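Local structure of regulatory protein SdiA (Escherichia coli, 4LFU) at residues A[26-30]-A[41-45]; A[119-123]-A[154-159]; A[124-128]-A[162-166]. The protein activates transcription of cell-division genes, and of ydiV in response to an AI-1 autoinducer, as a LuxR-type quorum-sensing receptor that detects signals from other bacteria. All blocks are in the same frame, centred on the assembly; numbering follows the deposited sequence.

Contacts 1 and 2 lay helices 23-36 and 147-167 on one antiparallel sheet of the autoinducer-binding domain, and contact 3 sets the loop after strand 117-124 against the end of helix 147-167. Contact 1 is fully buried and largely apolar, joining helix 23-36 to strand 41-47 through aromatic and aliphatic groups without a hydrogen bond across. Contacts 2 and 3 share helix 147-167, and their segments adjoin in sequence. Contact 2 mixes a methionine-valine core with a glutamine pair joined through water, and contact 3, only partly buried, relies on methionine sulfurs against P126 of a beta turn. Contacts 1 and 3 meet at L44, which packs on L162 and L165, whereas contacts 2 and 3 both touch the second subunit.

Contact 1: A[26-30]-A[41-45]; sequences VYHEI and YYSLC
The side chain of Y42 leaves strand 41-47 toward the helix, and its first torsion (chi1 75°) sets CG between the backbone N and the carbonyl carbon, which turns the ring so that one face meets I30; in I30 the CG2 branch lies anti to the backbone N and is thereby turned onto that ring. The two side chains cross at about a right angle. CG2 of I30 sits over one face of Y42, 4.0 Å from the ring centroid and 29° off its normal, a CH-pi contact in which the methyl is displaced toward the CG-CD2 side, with I30 CG2 to Y42 CD2 at 3.6 Å. At its far end the Y42 ring reaches one helical turn back, where Y42 OH lies 3.6 Å from Y27 CB.

L44, two residues on from Y42, is the next residue of the strand that faces the helix. Its CD1 comes up to the edge of the Y27 ring, near the ring plane, with L44 CD1 and Y27 CE1 4.2 Å apart. The second branch of I30 reaches the same leucine, I30 CD1 lying 4.3 Å from L44 CG, so that I30 bridges the ring of Y42 and the leucine. No hydrogen bond crosses between the segments, and the contact rests on van der Waals packing and the CH-pi contact. Beyond the pair, Y27 stacks on the ring of Y60, while I30 touches S161 of helix 147-167 and L44 packs on L162 and L165.

The segment axes approach to 9.9 Å, at 139° between their N-to-C directions, and the alternate strand residues Y42 and L44 face the helix while S43 points from it. This is the helix-on-sheet layer of the GAF-like alpha/beta sandwich of LuxR-type autoinducer-binding domains.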
ATOM      1  N   VAL A  26     -12.740  -2.845  18.931  1.00 36.89           N
ATOM      2  CA  VAL A  26     -11.568  -3.245  18.136  1.00 35.11           C
ATOM      3  C   VAL A  26     -10.376  -3.521  19.069  1.00 34.14           C
ATOM      4  O   VAL A  26      -9.756  -4.594  18.996  1.00 33.09           O
ATOM      5  CB  VAL A  26     -11.189  -2.152  17.064  1.00 35.26           C
ATOM      6  CG1 VAL A  26      -9.965  -2.544  16.317  1.00 34.25           C
ATOM      7  CG2 VAL A  26     -12.334  -1.900  16.086  1.00 34.69           C
ATOM      8  N   TYR A  27     -10.084  -2.565  19.958  1.00 33.09           N
ATOM      9  CA  TYR A  27      -8.972  -2.702  20.906  1.00 33.01           C
ATOM     10  C   TYR A  27      -9.153  -3.859  21.873  1.00 33.61           C
ATOM     11  O   TYR A  27      -8.217  -4.614  22.116  1.00 33.53           O
ATOM     12  CB  TYR A  27      -8.701  -1.405  21.653  1.00 31.94           C
ATOM     13  CG  TYR A  27      -8.334  -0.274  20.740  1.00 30.22           C
ATOM     14  CD1 TYR A  27      -7.349  -0.425  19.767  1.00 30.64           C
ATOM     15  CD2 TYR A  27      -8.954   0.951  20.854  1.00 29.15           C
ATOM     16  CE1 TYR A  27      -7.006   0.635  18.915  1.00 30.12           C
ATOM     17  CE2 TYR A  27      -8.627   2.005  20.018  1.00 28.90           C
ATOM     18  CZ  TYR A  27      -7.655   1.841  19.051  1.00 30.18           C
ATOM     19  OH  TYR A  27      -7.331   2.904  18.222  1.00 31.88           O
ATOM     20  N   HIS A  28     -10.370  -4.030  22.370  1.00 34.72           N
ATOM     21  CA  HIS A  28     -10.666  -5.131  23.280  1.00 36.03           C
ATOM     22  C   HIS A  28     -10.453  -6.499  22.630  1.00 35.47           C
ATOM     23  O   HIS A  28      -9.920  -7.412  23.266  1.00 35.32           O
ATOM     24  CB  HIS A  28     -12.087  -5.007  23.858  1.00 37.13           C
ATOM     25  CG  HIS A  28     -12.434  -6.113  24.804  1.00 40.89           C
ATOM     26  ND1 HIS A  28     -13.231  -7.181  24.440  1.00 44.93           N
ATOM     27  CD2 HIS A  28     -12.053  -6.342  26.086  1.00 42.71           C
ATOM     28  CE1 HIS A  28     -13.336  -8.013  25.464  1.00 45.91           C
ATOM     29  NE2 HIS A  28     -12.631  -7.527  26.473  1.00 45.06           N
ATOM     30  N   GLU A  29     -10.863  -6.634  21.367  1.00 35.18           N
ATOM     31  CA  GLU A  29     -10.672  -7.868  20.603  1.00 34.80           C
ATOM     32  C   GLU A  29      -9.200  -8.170  20.340  1.00 35.23           C
ATOM     33  O   GLU A  29      -8.798  -9.331  20.387  1.00 35.28           O
ATOM     34  CB  GLU A  29     -11.463  -7.822  19.287  1.00 35.02           C
ATOM     35  CG  GLU A  29     -11.505  -9.145  18.481  1.00 35.59           C
ATOM     36  CD  GLU A  29     -12.040 -10.335  19.287  1.00 37.83           C
ATOM     37  OE1 GLU A  29     -13.043 -10.164  20.022  1.00 39.78           O
ATOM     38  OE2 GLU A  29     -11.461 -11.445  19.189  1.00 38.57           O
ATOM     39  N   ILE A  30      -8.396  -7.137  20.062  1.00 35.90           N
ATOM     40  CA  ILE A  30      -6.948  -7.317  19.883  1.00 36.58           C
ATOM     41  C   ILE A  30      -6.298  -7.774  21.183  1.00 36.88           C
ATOM     42  O   ILE A  30      -5.478  -8.692  21.166  1.00 36.15           O
ATOM     43  CB  ILE A  30      -6.228  -6.053  19.377  1.00 36.73           C
ATOM     44  CG1 ILE A  30      -6.593  -5.779  17.912  1.00 37.56           C
ATOM     45  CG2 ILE A  30      -4.700  -6.189  19.569  1.00 35.27           C
ATOM     46  CD1 ILE A  30      -6.333  -4.329  17.494  1.00 38.20           C
ATOM     47  N   TYR A  41       1.010  -8.090  26.289  1.00 30.13           N
ATOM     48  CA  TYR A  41       0.717  -6.765  25.800  1.00 29.77           C
ATOM     49  C   TYR A  41       0.579  -6.708  24.285  1.00 28.87           C
ATOM     50  O   TYR A  41       1.098  -7.545  23.579  1.00 28.25           O
ATOM     51  CB  TYR A  41       1.802  -5.794  26.248  1.00 30.45           C
ATOM     52  CG  TYR A  41       2.033  -5.710  27.748  1.00 31.39           C
ATOM     53  CD1 TYR A  41       1.161  -5.009  28.569  1.00 32.94           C
ATOM     54  CD2 TYR A  41       3.148  -6.303  28.331  1.00 31.77           C
ATOM     55  CE1 TYR A  41       1.383  -4.906  29.950  1.00 34.34           C
ATOM     56  CE2 TYR A  41       3.374  -6.221  29.716  1.00 33.17           C
ATOM     57  CZ  TYR A  41       2.499  -5.512  30.504  1.00 33.00           C
ATOM     58  OH  TYR A  41       2.727  -5.411  31.843  1.00 34.52           O
ATOM     59  N   TYR A  42      -0.124  -5.689  23.812  1.00 28.98           N
ATOM     60  CA  TYR A  42      -0.164  -5.336  22.397  1.00 28.95           C
ATOM     61  C   TYR A  42       0.053  -3.831  22.311  1.00 29.16           C
ATOM     62  O   TYR A  42      -0.129  -3.105  23.297  1.00 28.77           O
ATOM     63  CB  TYR A  42      -1.520  -5.696  21.781  1.00 28.93           C
ATOM     64  CG  TYR A  42      -2.631  -4.736  22.186  1.00 28.99           C
ATOM     65  CD1 TYR A  42      -3.332  -4.932  23.375  1.00 29.26           C
ATOM     66  CD2 TYR A  42      -2.975  -3.630  21.382  1.00 28.29           C
ATOM     67  CE1 TYR A  42      -4.309  -4.065  23.778  1.00 27.39           C
ATOM     68  CE2 TYR A  42      -3.983  -2.748  21.772  1.00 27.33           C
ATOM     69  CZ  TYR A  42      -4.643  -2.986  22.977  1.00 29.39           C
ATOM     70  OH  TYR A  42      -5.645  -2.153  23.433  1.00 30.92           O
ATOM     71  N   SER A  43       0.479  -3.377  21.139  1.00 28.92           N
ATOM     72  CA  SER A  43       0.443  -1.981  20.790  1.00 29.56           C
ATOM     73  C   SER A  43       0.071  -1.862  19.307  1.00 29.43           C
ATOM     74  O   SER A  43       0.530  -2.631  18.484  1.00 28.97           O
ATOM     75  CB  SER A  43       1.777  -1.292  21.102  1.00 29.80           C
ATOM     76  OG  SER A  43       2.820  -1.754  20.268  1.00 31.65           O
ATOM     77  N   LEU A  44      -0.777  -0.897  18.977  1.00 29.46           N
ATOM     78  CA  LEU A  44      -1.135  -0.657  17.595  1.00 29.77           C
ATOM     79  C   LEU A  44      -0.642   0.755  17.289  1.00 29.26           C
ATOM     80  O   LEU A  44      -1.129   1.706  17.902  1.00 28.96           O
ATOM     81  CB  LEU A  44      -2.656  -0.786  17.433  1.00 29.72           C
ATOM     82  CG  LEU A  44      -3.299  -1.491  16.222  1.00 32.67           C
ATOM     83  CD1 LEU A  44      -4.594  -0.711  15.763  1.00 31.41           C
ATOM     84  CD2 LEU A  44      -2.361  -1.733  15.020  1.00 29.84           C
ATOM     85  N   CYS A  45       0.369   0.862  16.413  1.00 29.24           N
ATOM     86  CA  CYS A  45       1.010   2.139  16.001  1.00 29.58           C
ATOM     87  C   CYS A  45       0.865   2.376  14.512  1.00 28.03           C
ATOM     88  O   CYS A  45       1.057   1.469  13.712  1.00 26.91           O
ATOM     89  CB  CYS A  45       2.515   2.158  16.281  1.00 29.54           C
ATOM     90  SG  CYS A  45       2.968   1.860  17.982  1.00 38.47           S
TER

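Contact 2: A[119-123]-A[154-159]; sequences VTQYL and MQLLVR
In the alpha/beta sandwich of the autoinducer-binding domain, helix 147-167 lies across the sheet, and here V119, Q121 and L123, alternate residues of strand 117-124, meet M154, Q155, V158 and R159. The segment axes come within 7.9 Å at an angle of 56°. At one end M154 SD rests against V119 CG1 at 3.6 Å. A bend at chi3 brings the terminal methyl of M154 back to the strand, beside the backbone N and CB of Q121.

Q121 is the centre of the contact. Its CG lies anti to the backbone N (chi1 -174°) and so meets V158, with Q121 CG to V158 CG1 at 3.6 Å; the bend at chi2 (86°) then carries the amide beside the backbone N and CG of Q155. There the packing is tight, Q121 NE2 lying 3.2 Å from Q155 CG. A water accepts a hydrogen bond from Q155 NE2 at 3.1 Å and a weak one from Q121 NE2 at 3.4 Å, joining two donors. At the other end of the amide, Q121 OE1 is bonded to H92 ND1, which fixes its rotation. Farther along, L123 CD2 lies on R159 CG at 3.7 Å. Q155 and R159 also pack on R10 and Q90 of the second subunit, placing this side of helix 147-167 against that subunit, in the helix-on-sheet layer of the LuxR-type autoinducer-binding domain.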
ATOM      1  N   VAL A 119       6.594  -9.955  19.021  1.00 27.31           N
ATOM      2  CA  VAL A 119       6.465 -10.157  17.598  1.00 27.49           C
ATOM      3  C   VAL A 119       5.751  -8.930  16.997  1.00 27.15           C
ATOM      4  O   VAL A 119       4.905  -8.328  17.646  1.00 27.90           O
ATOM      5  CB  VAL A 119       5.695 -11.477  17.340  1.00 27.19           C
ATOM      6  CG1 VAL A 119       4.294 -11.424  17.949  1.00 27.23           C
ATOM      7  CG2 VAL A 119       5.656 -11.824  15.848  1.00 27.08           C
ATOM      8  N   THR A 120       6.095  -8.541  15.783  1.00 26.61           N
ATOM      9  CA  THR A 120       5.357  -7.447  15.137  1.00 27.10           C
ATOM     10  C   THR A 120       4.861  -7.857  13.742  1.00 27.23           C
ATOM     11  O   THR A 120       5.557  -8.544  12.994  1.00 27.04           O
ATOM     12  CB  THR A 120       6.197  -6.147  15.084  1.00 26.71           C
ATOM     13  OG1 THR A 120       6.713  -5.892  16.389  1.00 27.88           O
ATOM     14  CG2 THR A 120       5.363  -4.931  14.640  1.00 25.58           C
ATOM     15  N   GLN A 121       3.636  -7.465  13.424  1.00 27.50           N
ATOM     16  CA  GLN A 121       3.121  -7.606  12.073  1.00 27.73           C
ATOM     17  C   GLN A 121       2.814  -6.215  11.521  1.00 27.69           C
ATOM     18  O   GLN A 121       2.302  -5.379  12.232  1.00 26.67           O
ATOM     19  CB  GLN A 121       1.864  -8.463  12.049  1.00 27.76           C
ATOM     20  CG  GLN A 121       1.383  -8.759  10.635  1.00 28.25           C
ATOM     21  CD  GLN A 121       2.052  -9.963  10.020  1.00 29.76           C
ATOM     22  OE1 GLN A 121       2.588 -10.828  10.717  1.00 30.26           O
ATOM     23  NE2 GLN A 121       2.017 -10.033   8.697  1.00 30.52           N
ATOM     24  N   TYR A 122       3.124  -5.973  10.250  1.00 28.72           N
ATOM     25  CA  TYR A 122       2.768  -4.690   9.653  1.00 29.69           C
ATOM     26  C   TYR A 122       2.042  -4.742   8.298  1.00 30.22           C
ATOM     27  O   TYR A 122       2.115  -5.750   7.562  1.00 30.09           O
ATOM     28  CB  TYR A 122       3.966  -3.737   9.618  1.00 30.41           C
ATOM     29  CG  TYR A 122       4.642  -3.597   8.288  1.00 30.96           C
ATOM     30  CD1 TYR A 122       4.432  -2.470   7.474  1.00 32.50           C
ATOM     31  CD2 TYR A 122       5.520  -4.564   7.855  1.00 31.44           C
ATOM     32  CE1 TYR A 122       5.064  -2.359   6.219  1.00 31.57           C
ATOM     33  CE2 TYR A 122       6.143  -4.473   6.642  1.00 31.79           C
ATOM     34  CZ  TYR A 122       5.923  -3.378   5.830  1.00 32.25           C
ATOM     35  OH  TYR A 122       6.613  -3.341   4.639  1.00 33.96           O
ATOM     36  N   LEU A 123       1.330  -3.645   8.013  1.00 29.52           N
ATOM     37  CA  LEU A 123       0.604  -3.440   6.777  1.00 30.09           C
ATOM     38  C   LEU A 123       0.588  -1.968   6.371  1.00 29.88           C
ATOM     39  O   LEU A 123       0.354  -1.068   7.210  1.00 28.93           O
ATOM     40  CB  LEU A 123      -0.859  -3.894   6.932  1.00 30.46           C
ATOM     41  CG  LEU A 123      -1.667  -3.861   5.626  1.00 32.01           C
ATOM     42  CD1 LEU A 123      -1.107  -4.878   4.645  1.00 33.17           C
ATOM     43  CD2 LEU A 123      -3.152  -4.091   5.848  1.00 30.29           C
ATOM     44  N   MET A 154      -1.776 -13.027  12.642  1.00 33.70           N
ATOM     45  CA  MET A 154      -1.462 -11.625  12.835  1.00 34.27           C
ATOM     46  C   MET A 154      -1.629 -10.838  11.535  1.00 33.27           C
ATOM     47  O   MET A 154      -1.841  -9.624  11.563  1.00 32.97           O
ATOM     48  CB  MET A 154      -0.058 -11.458  13.401  1.00 33.82           C
ATOM     49  CG  MET A 154       0.097 -11.877  14.889  1.00 34.67           C
ATOM     50  SD  MET A 154       1.787 -11.456  15.355  1.00 38.59           S
ATOM     51  CE  MET A 154       1.540  -9.689  15.668  1.00 33.47           C
ATOM     52  N   GLN A 155      -1.526 -11.530  10.399  1.00 32.94           N
ATOM     53  CA  GLN A 155      -1.787 -10.905   9.111  1.00 32.67           C
ATOM     54  C   GLN A 155      -3.189 -10.369   9.073  1.00 31.52           C
ATOM     55  O   GLN A 155      -3.381  -9.226   8.694  1.00 30.63           O
ATOM     56  CB  GLN A 155      -1.595 -11.867   7.948  1.00 33.29           C
ATOM     57  CG  GLN A 155      -0.285 -11.759   7.258  1.00 35.57           C
ATOM     58  CD  GLN A 155      -0.177 -12.743   6.116  1.00 40.84           C
ATOM     59  OE1 GLN A 155      -1.002 -12.730   5.201  1.00 41.06           O
ATOM     60  NE2 GLN A 155       0.835 -13.614   6.167  1.00 41.73           N
ATOM     61  N   LEU A 156      -4.145 -11.203   9.483  1.00 31.18           N
ATOM     62  CA  LEU A 156      -5.574 -10.828   9.549  1.00 31.18           C
ATOM     63  C   LEU A 156      -5.879  -9.776  10.612  1.00 30.84           C
ATOM     64  O   LEU A 156      -6.604  -8.815  10.335  1.00 31.24           O
ATOM     65  CB  LEU A 156      -6.466 -12.080   9.734  1.00 30.88           C
ATOM     66  CG  LEU A 156      -8.004 -12.010   9.751  1.00 32.15           C
ATOM     67  CD1 LEU A 156      -8.597 -13.414   9.564  1.00 31.68           C
ATOM     68  CD2 LEU A 156      -8.585 -11.357  11.047  1.00 33.12           C
ATOM     69  N   LEU A 157      -5.318  -9.954  11.812  1.00 30.64           N
ATOM     70  CA  LEU A 157      -5.545  -9.043  12.956  1.00 29.94           C
ATOM     71  C   LEU A 157      -5.117  -7.627  12.703  1.00 28.74           C
ATOM     72  O   LEU A 157      -5.831  -6.709  13.059  1.00 28.54           O
ATOM     73  CB  LEU A 157      -4.843  -9.545  14.228  1.00 29.88           C
ATOM     74  CG  LEU A 157      -5.437 -10.827  14.819  1.00 31.29           C
ATOM     75  CD1 LEU A 157      -4.529 -11.375  15.932  1.00 31.37           C
ATOM     76  CD2 LEU A 157      -6.823 -10.572  15.341  1.00 30.44           C
ATOM     77  N   VAL A 158      -3.949  -7.447  12.094  1.00 28.21           N
ATOM     78  CA  VAL A 158      -3.480  -6.097  11.789  1.00 27.06           C
ATOM     79  C   VAL A 158      -4.339  -5.456  10.697  1.00 26.60           C
ATOM     80  O   VAL A 158      -4.639  -4.265  10.788  1.00 27.16           O
ATOM     81  CB  VAL A 158      -1.930  -6.017  11.484  1.00 27.25           C
ATOM     82  CG1 VAL A 158      -1.554  -6.724  10.208  1.00 26.61           C
ATOM     83  CG2 VAL A 158      -1.440  -4.559  11.451  1.00 25.61           C
ATOM     84  N   ARG A 159      -4.745  -6.236   9.696  0.50 25.82           N
ATOM     85  CA  ARG A 159      -5.531  -5.703   8.589  0.50 25.62           C
ATOM     86  C   ARG A 159      -6.915  -5.313   9.043  0.50 25.73           C
ATOM     87  O   ARG A 159      -7.339  -4.181   8.859  0.50 25.20           O
ATOM     88  CB  ARG A 159      -5.638  -6.717   7.444  0.50 25.49           C
ATOM     89  CG  ARG A 159      -6.201  -6.124   6.165  0.50 24.38           C
ATOM     90  CD  ARG A 159      -6.771  -7.200   5.267  0.50 26.24           C
ATOM     91  NE  ARG A 159      -7.137  -6.670   3.952  0.50 26.51           N
ATOM     92  CZ  ARG A 159      -8.303  -6.101   3.654  0.50 27.44           C
ATOM     93  NH1 ARG A 159      -9.253  -5.969   4.574  0.50 26.95           N
ATOM     94  NH2 ARG A 159      -8.523  -5.655   2.423  0.50 28.47           N
TER
HETATM   95  O   HOH W   1       3.533 -12.717   7.367  1.00 31.37           O

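Contact 3: A[124-128]-A[162-166]; sequences MLPNR and LMALM
L125 to R128 form a type I beta turn in the hairpin between strands 117-124 and 130-137, closed by R128 N to L125 O at 2.8 Å, and its residues L125, P126 and N127 meet L162, M163 and M166 near the end of helix 147-167. This beta hairpin tip therefore leans on the last turns of the helix that covers the sheet.

The CD2 branch of L125 lies 3.8 Å from L162 CB, the two leucines crossing at about a right angle. P126 presents its CD to two methionine sulfurs. The first bond of the M163 side chain does not aim at the loop, but the bend at chi2 (-49°) brings its sulfur nearer, with M163 SD 4.2 Å from P126 CD. M166 is extended until it bends at chi3 (91°); it slides past the proline in the opposite direction, M166 SD lying 3.9 Å from P126 CD, and its methyl ends beside the amide of N127, with M166 CE 3.8 Å from N127 ND2. That amide is gripped at both ends: ND2 is bonded to V173 O and OD1 to the backbone N of A129, so its rotation is set and the buried polar atoms are satisfied.

The second subunit packs on the neighbouring side chains, its L125 against M124 and its M124 against R128. Within the turn, R128 NH1 reaches back to P126 O at 2.8 Å with an N-H...O angle of 145°, the oxygen lying near the guanidinium plane while NH1 stands tilted from the carbonyl plane.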
ATOM      1  N   MET A 124       0.793  -1.730   5.080  1.00 29.53           N
ATOM      2  CA  MET A 124       0.520  -0.417   4.521  1.00 29.75           C
ATOM      3  C   MET A 124      -0.945  -0.311   4.172  1.00 28.93           C
ATOM      4  O   MET A 124      -1.467  -1.139   3.445  1.00 28.57           O
ATOM      5  CB  MET A 124       1.331  -0.150   3.261  1.00 29.74           C
ATOM      6  CG  MET A 124       0.893   1.168   2.616  1.00 29.03           C
ATOM      7  SD  MET A 124       2.096   1.767   1.449  1.00 31.73           S
ATOM      8  CE  MET A 124       1.918   0.596   0.095  1.00 25.40           C
ATOM      9  N   LEU A 125      -1.595   0.735   4.672  1.00 28.52           N
ATOM     10  CA  LEU A 125      -3.030   0.964   4.415  1.00 28.01           C
ATOM     11  C   LEU A 125      -3.330   1.670   3.066  1.00 27.48           C
ATOM     12  O   LEU A 125      -2.421   2.257   2.454  1.00 27.22           O
ATOM     13  CB  LEU A 125      -3.654   1.703   5.604  1.00 27.56           C
ATOM     14  CG  LEU A 125      -3.426   0.971   6.931  1.00 28.36           C
ATOM     15  CD1 LEU A 125      -3.618   1.916   8.103  1.00 28.61           C
ATOM     16  CD2 LEU A 125      -4.313  -0.261   7.045  1.00 29.64           C
ATOM     17  N   PRO A 126      -4.610   1.640   2.614  1.00 27.04           N
ATOM     18  CA  PRO A 126      -4.954   2.305   1.322  1.00 26.22           C
ATOM     19  C   PRO A 126      -4.582   3.793   1.298  1.00 25.65           C
ATOM     20  O   PRO A 126      -4.355   4.348   0.227  1.00 25.09           O
ATOM     21  CB  PRO A 126      -6.481   2.120   1.205  1.00 26.35           C
ATOM     22  CG  PRO A 126      -6.796   0.916   2.137  1.00 26.64           C
ATOM     23  CD  PRO A 126      -5.792   1.020   3.258  1.00 26.77           C
ATOM     24  N   ASN A 127      -4.490   4.417   2.473  1.00 24.91           N
ATOM     25  CA  ASN A 127      -4.122   5.832   2.577  1.00 24.83           C
ATOM     26  C   ASN A 127      -2.608   6.059   2.740  1.00 24.89           C
ATOM     27  O   ASN A 127      -2.140   7.206   2.894  1.00 24.02           O
ATOM     28  CB  ASN A 127      -4.917   6.512   3.697  1.00 25.04           C
ATOM     29  CG  ASN A 127      -4.590   5.966   5.097  1.00 25.40           C
ATOM     30  OD1 ASN A 127      -3.762   5.069   5.267  1.00 24.41           O
ATOM     31  ND2 ASN A 127      -5.250   6.525   6.108  1.00 25.19           N
ATOM     32  N   ARG A 128      -1.857   4.948   2.668  1.00 25.04           N
ATOM     33  CA  ARG A 128      -0.379   4.924   2.761  1.00 24.55           C
ATOM     34  C   ARG A 128       0.149   5.097   4.198  1.00 25.48           C
ATOM     35  O   ARG A 128       1.349   5.257   4.415  1.00 25.79           O
ATOM     36  CB  ARG A 128       0.254   5.949   1.826  1.00 23.65           C
ATOM     37  CG  ARG A 128       0.220   5.583   0.373  1.00 22.41           C
ATOM     38  CD  ARG A 128      -1.154   5.786  -0.238  1.00 21.28           C
ATOM     39  NE  ARG A 128      -1.047   5.966  -1.680  1.00 22.07           N
ATOM     40  CZ  ARG A 128      -1.857   5.401  -2.559  1.00 20.95           C
ATOM     41  NH1 ARG A 128      -2.876   4.663  -2.133  1.00 19.76           N
ATOM     42  NH2 ARG A 128      -1.666   5.609  -3.853  1.00 20.76           N
ATOM     43  N   LEU A 162      -7.328  -2.387  11.687  1.00 29.72           N
ATOM     44  CA  LEU A 162      -7.105  -1.084  11.088  1.00 30.27           C
ATOM     45  C   LEU A 162      -8.107  -0.754   9.976  1.00 30.64           C
ATOM     46  O   LEU A 162      -8.411   0.415   9.769  1.00 30.38           O
ATOM     47  CB  LEU A 162      -5.667  -0.962  10.576  1.00 30.65           C
ATOM     48  CG  LEU A 162      -4.535  -0.926  11.606  1.00 31.03           C
ATOM     49  CD1 LEU A 162      -3.193  -1.167  10.958  1.00 30.13           C
ATOM     50  CD2 LEU A 162      -4.541   0.384  12.360  1.00 33.24           C
ATOM     51  N   MET A 163      -8.613  -1.768   9.265  1.00 31.38           N
ATOM     52  CA  MET A 163      -9.753  -1.546   8.336  1.00 31.79           C
ATOM     53  C   MET A 163     -11.038  -1.161   9.073  1.00 31.93           C
ATOM     54  O   MET A 163     -11.722  -0.205   8.668  1.00 32.17           O
ATOM     55  CB  MET A 163      -9.981  -2.736   7.396  1.00 31.92           C
ATOM     56  CG  MET A 163      -8.851  -2.953   6.349  1.00 34.83           C
ATOM     57  SD  MET A 163      -8.304  -1.501   5.397  1.00 39.10           S
ATOM     58  CE  MET A 163      -9.831  -1.034   4.570  1.00 39.90           C
ATOM     59  N   ALA A 164     -11.347  -1.864  10.175  1.00 31.89           N
ATOM     60  CA  ALA A 164     -12.435  -1.447  11.062  1.00 31.52           C
ATOM     61  C   ALA A 164     -12.250  -0.013  11.536  1.00 31.64           C
ATOM     62  O   ALA A 164     -13.161   0.803  11.430  1.00 31.88           O
ATOM     63  CB  ALA A 164     -12.565  -2.388  12.253  1.00 31.87           C
ATOM     64  N   LEU A 165     -11.073   0.314  12.057  1.00 31.93           N
ATOM     65  CA  LEU A 165     -10.827   1.684  12.537  1.00 32.16           C
ATOM     66  C   LEU A 165     -10.891   2.751  11.438  1.00 32.40           C
ATOM     67  O   LEU A 165     -11.211   3.894  11.716  1.00 31.92           O
ATOM     68  CB  LEU A 165      -9.495   1.771  13.312  1.00 31.81           C
ATOM     69  CG  LEU A 165      -9.425   1.000  14.641  1.00 30.96           C
ATOM     70  CD1 LEU A 165      -7.985   0.652  14.995  1.00 30.80           C
ATOM     71  CD2 LEU A 165     -10.079   1.777  15.761  1.00 29.73           C
ATOM     72  N   MET A 166     -10.554   2.377  10.203  1.00 33.85           N
ATOM     73  CA  MET A 166     -10.716   3.269   9.055  1.00 35.65           C
ATOM     74  C   MET A 166     -12.192   3.501   8.752  1.00 35.88           C
ATOM     75  O   MET A 166     -12.600   4.641   8.547  1.00 35.73           O
ATOM     76  CB  MET A 166      -9.989   2.741   7.815  1.00 35.34           C
ATOM     77  CG  MET A 166      -8.540   3.234   7.710  1.00 37.19           C
ATOM     78  SD  MET A 166      -7.730   2.750   6.175  1.00 38.94           S
ATOM     79  CE  MET A 166      -8.095   4.149   5.117  1.00 36.55           C
TER